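Local coordinates for protein O-phospho-L-seryl-tRNA:Cys-tRNA synthase (Methanocaldococcus jannaschii DSM 2661, PDB 5X6B) that probably converts O-phosphoserine carried on tRNA(Cys) into cysteine, using a pyridoxal phosphate cofactor held on a lysine, at residues 321-327 and 343-349. Numbering follows the deposited sequence.
Sequences LKKTRYV and PKEHDLI
Arg325, on helix 317-331, grips the loop before strand 349-352 by the carbonyl oxygen of Lys344. From CB its chain runs extended through CG to NE (chi2 -178°, chi3 -175°), which brings the NE/NH2 edge of the guanidinium to that carbonyl. CD passes 4.1 Å from Lys344 O; NE and NH2 both donate to that oxygen, each at 2.8 Å. The oxygen lies almost in the guanidinium plane, but only NE approaches in the carbonyl plane, while NH2 sits above it. Pro343 CB lies over one guanidinium face, off centre toward its rim, 4.0 Å from CZ, and NH2 also forms a salt bridge with Glu345 OE2 at 3.0 Å. One nitrogen meets one oxygen, the guanidinium and carboxylate planes standing 82° apart.

Beside the polar grip, Leu321 lays CD2 against the backbone, 3.4 Å from His346 N. Thr324 suits the helix face by dividing its branches: OG1 bonds back to Glu320 O, leaving methyl CG2 to meet Ile349 CD1 at 3.6 Å and Lys344 CB. Ile349, backbone-bonded to Met392, anchors this apolar patch in the three-stranded antiparallel sheet that the helix packs upon, consistent with the small C-terminal domain of a fold-type I pyridoxal phosphate enzyme; Val327 CG1 extends it. The chemistry thus joins a directional, charge-assisted clamp at the partly exposed edge to a buried methyl layer, fastening an irregular loop to the helix through one backbone carbonyl as well as through side chains.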
loop_
_atom_site.group_PDB
_atom_site.type_symbol
_atom_site.label_atom_id
_atom_site.label_comp_id
_atom_site.label_asym_id
_atom_site.label_seq_id
_atom_site.Cartn_x
_atom_site.Cartn_y
_atom_site.Cartn_z
ATOM N N LEU B 321 -0.187 -13.021 -23.510
ATOM C CA LEU B 321 -0.141 -14.410 -23.964
ATOM C C LEU B 321 0.803 -14.547 -25.152
ATOM O O LEU B 321 1.560 -15.517 -25.256
ATOM C CB LEU B 321 -1.536 -14.918 -24.333
ATOM C CG LEU B 321 -2.462 -15.141 -23.136
ATOM C CD1 LEU B 321 -3.831 -15.614 -23.576
ATOM C CD2 LEU B 321 -1.829 -16.131 -22.184
ATOM N N LYS B 322 0.762 -13.554 -26.036
ATOM C CA LYS B 322 1.678 -13.496 -27.170
ATOM C C LYS B 322 3.133 -13.485 -26.716
ATOM O O LYS B 322 3.972 -14.173 -27.300
ATOM C CB LYS B 322 1.386 -12.270 -28.031
ATOM C CG LYS B 322 2.287 -12.152 -29.239
ATOM C CD LYS B 322 1.900 -10.961 -30.093
ATOM C CE LYS B 322 2.867 -10.797 -31.249
ATOM N NZ LYS B 322 2.605 -9.563 -32.047
ATOM N N LYS B 323 3.431 -12.711 -25.672
ATOM C CA LYS B 323 4.783 -12.687 -25.119
ATOM C C LYS B 323 5.135 -14.057 -24.575
ATOM O O LYS B 323 6.254 -14.548 -24.756
ATOM C CB LYS B 323 4.921 -11.644 -24.008
ATOM C CG LYS B 323 4.654 -10.206 -24.420
ATOM C CD LYS B 323 4.722 -9.308 -23.199
ATOM C CE LYS B 323 4.250 -7.901 -23.507
ATOM N NZ LYS B 323 4.082 -7.111 -22.253
ATOM N N THR B 324 4.158 -14.661 -23.907
ATOM C CA THR B 324 4.322 -15.958 -23.274
ATOM C C THR B 324 4.609 -17.042 -24.304
ATOM O O THR B 324 5.571 -17.807 -24.175
ATOM C CB THR B 324 3.061 -16.339 -22.480
ATOM O OG1 THR B 324 2.786 -15.328 -21.504
ATOM C CG2 THR B 324 3.237 -17.684 -21.796
ATOM N N ARG B 325 3.768 -17.103 -25.330
ATOM C CA ARG B 325 3.894 -18.136 -26.348
ATOM C C ARG B 325 5.154 -17.952 -27.179
ATOM O O ARG B 325 5.730 -18.930 -27.653
ATOM C CB ARG B 325 2.657 -18.154 -27.243
ATOM C CG ARG B 325 1.412 -18.567 -26.491
ATOM C CD ARG B 325 0.189 -18.648 -27.373
ATOM N NE ARG B 325 -0.998 -18.939 -26.576
ATOM C CZ ARG B 325 -2.233 -19.008 -27.063
ATOM N NH1 ARG B 325 -2.453 -18.810 -28.356
ATOM N NH2 ARG B 325 -3.249 -19.276 -26.253
ATOM N N TYR B 326 5.585 -16.703 -27.345
ATOM C CA TYR B 326 6.859 -16.426 -27.997
ATOM C C TYR B 326 8.002 -17.081 -27.232
ATOM O O TYR B 326 8.901 -17.669 -27.827
ATOM C CB TYR B 326 7.105 -14.922 -28.113
ATOM C CG TYR B 326 8.503 -14.573 -28.578
ATOM C CD1 TYR B 326 8.847 -14.633 -29.923
ATOM C CD2 TYR B 326 9.482 -14.190 -27.668
ATOM C CE1 TYR B 326 10.126 -14.320 -30.346
ATOM C CE2 TYR B 326 10.762 -13.874 -28.085
ATOM C CZ TYR B 326 11.077 -13.938 -29.422
ATOM O OH TYR B 326 12.349 -13.625 -29.829
ATOM N N VAL B 327 7.953 -16.976 -25.909
ATOM C CA VAL B 327 8.968 -17.572 -25.045
ATOM C C VAL B 327 8.963 -19.094 -25.141
ATOM O O VAL B 327 10.020 -19.713 -25.290
ATOM C CB VAL B 327 8.766 -17.151 -23.570
ATOM C CG1 VAL B 327 9.705 -17.914 -22.659
ATOM C CG2 VAL B 327 8.966 -15.644 -23.413
ATOM N N PRO B 343 -1.821 -24.842 -26.182
ATOM C CA PRO B 343 -0.879 -23.751 -25.918
ATOM C C PRO B 343 -1.225 -22.990 -24.641
ATOM O O PRO B 343 -2.340 -23.129 -24.134
ATOM C CB PRO B 343 -1.046 -22.857 -27.141
ATOM C CG PRO B 343 -2.483 -23.026 -27.500
ATOM C CD PRO B 343 -2.820 -24.464 -27.198
ATOM N N LYS B 344 -0.287 -22.191 -24.140
ATOM C CA LYS B 344 -0.499 -21.442 -22.908
ATOM C C LYS B 344 -1.678 -20.486 -23.015
ATOM O O LYS B 344 -1.768 -19.699 -23.953
ATOM C CB LYS B 344 0.759 -20.659 -22.532
ATOM C CG LYS B 344 1.929 -21.512 -22.070
ATOM C CD LYS B 344 1.560 -22.394 -20.886
ATOM C CE LYS B 344 1.082 -21.591 -19.685
ATOM N NZ LYS B 344 0.843 -22.476 -18.504
ATOM N N GLU B 345 -2.592 -20.579 -22.054
ATOM C CA GLU B 345 -3.658 -19.596 -21.916
ATOM C C GLU B 345 -3.421 -18.821 -20.623
ATOM O O GLU B 345 -4.332 -18.211 -20.066
ATOM C CB GLU B 345 -5.036 -20.263 -21.922
ATOM C CG GLU B 345 -5.768 -20.179 -23.263
ATOM C CD GLU B 345 -6.019 -18.751 -23.723
ATOM O OE1 GLU B 345 -6.368 -17.897 -22.878
ATOM O OE2 GLU B 345 -5.862 -18.484 -24.935
ATOM N N HIS B 346 -2.174 -18.860 -20.163
ATOM C CA HIS B 346 -1.729 -18.093 -19.006
ATOM C C HIS B 346 -0.235 -17.827 -19.153
ATOM O O HIS B 346 0.440 -18.489 -19.937
ATOM C CB HIS B 346 -2.024 -18.844 -17.707
ATOM C CG HIS B 346 -1.813 -18.027 -16.466
ATOM N ND1 HIS B 346 -0.638 -18.066 -15.743
ATOM C CD2 HIS B 346 -2.632 -17.175 -15.811
ATOM C CE1 HIS B 346 -0.745 -17.267 -14.696
ATOM N NE2 HIS B 346 -1.944 -16.714 -14.710
ATOM N N ASP B 347 0.281 -16.867 -18.394
ATOM C CA ASP B 347 1.673 -16.435 -18.535
ATOM C C ASP B 347 2.660 -17.251 -17.697
ATOM O O ASP B 347 3.871 -17.171 -17.905
ATOM C CB ASP B 347 1.777 -14.958 -18.170
ATOM C CG ASP B 347 1.224 -14.668 -16.791
ATOM O OD1 ASP B 347 1.864 -15.065 -15.796
ATOM O OD2 ASP B 347 0.112 -14.097 -16.694
ATOM N N LEU B 348 2.152 -18.034 -16.751
ATOM C CA LEU B 348 3.028 -18.852 -15.923
ATOM C C LEU B 348 3.496 -20.058 -16.725
ATOM O O LEU B 348 2.697 -20.914 -17.096
ATOM C CB LEU B 348 2.312 -19.296 -14.642
ATOM C CG LEU B 348 3.137 -19.800 -13.447
ATOM C CD1 LEU B 348 2.248 -19.916 -12.219
ATOM C CD2 LEU B 348 3.842 -21.127 -13.706
ATOM N N ILE B 349 4.797 -20.138 -16.976
ATOM C CA ILE B 349 5.342 -21.249 -17.742
ATOM C C ILE B 349 6.189 -22.177 -16.884
ATOM O O ILE B 349 7.059 -21.724 -16.138
ATOM C CB ILE B 349 6.211 -20.753 -18.915
ATOM C CG1 ILE B 349 5.477 -19.690 -19.730
ATOM C CG2 ILE B 349 6.619 -21.913 -19.804
ATOM C CD1 ILE B 349 6.358 -19.039 -20.781
#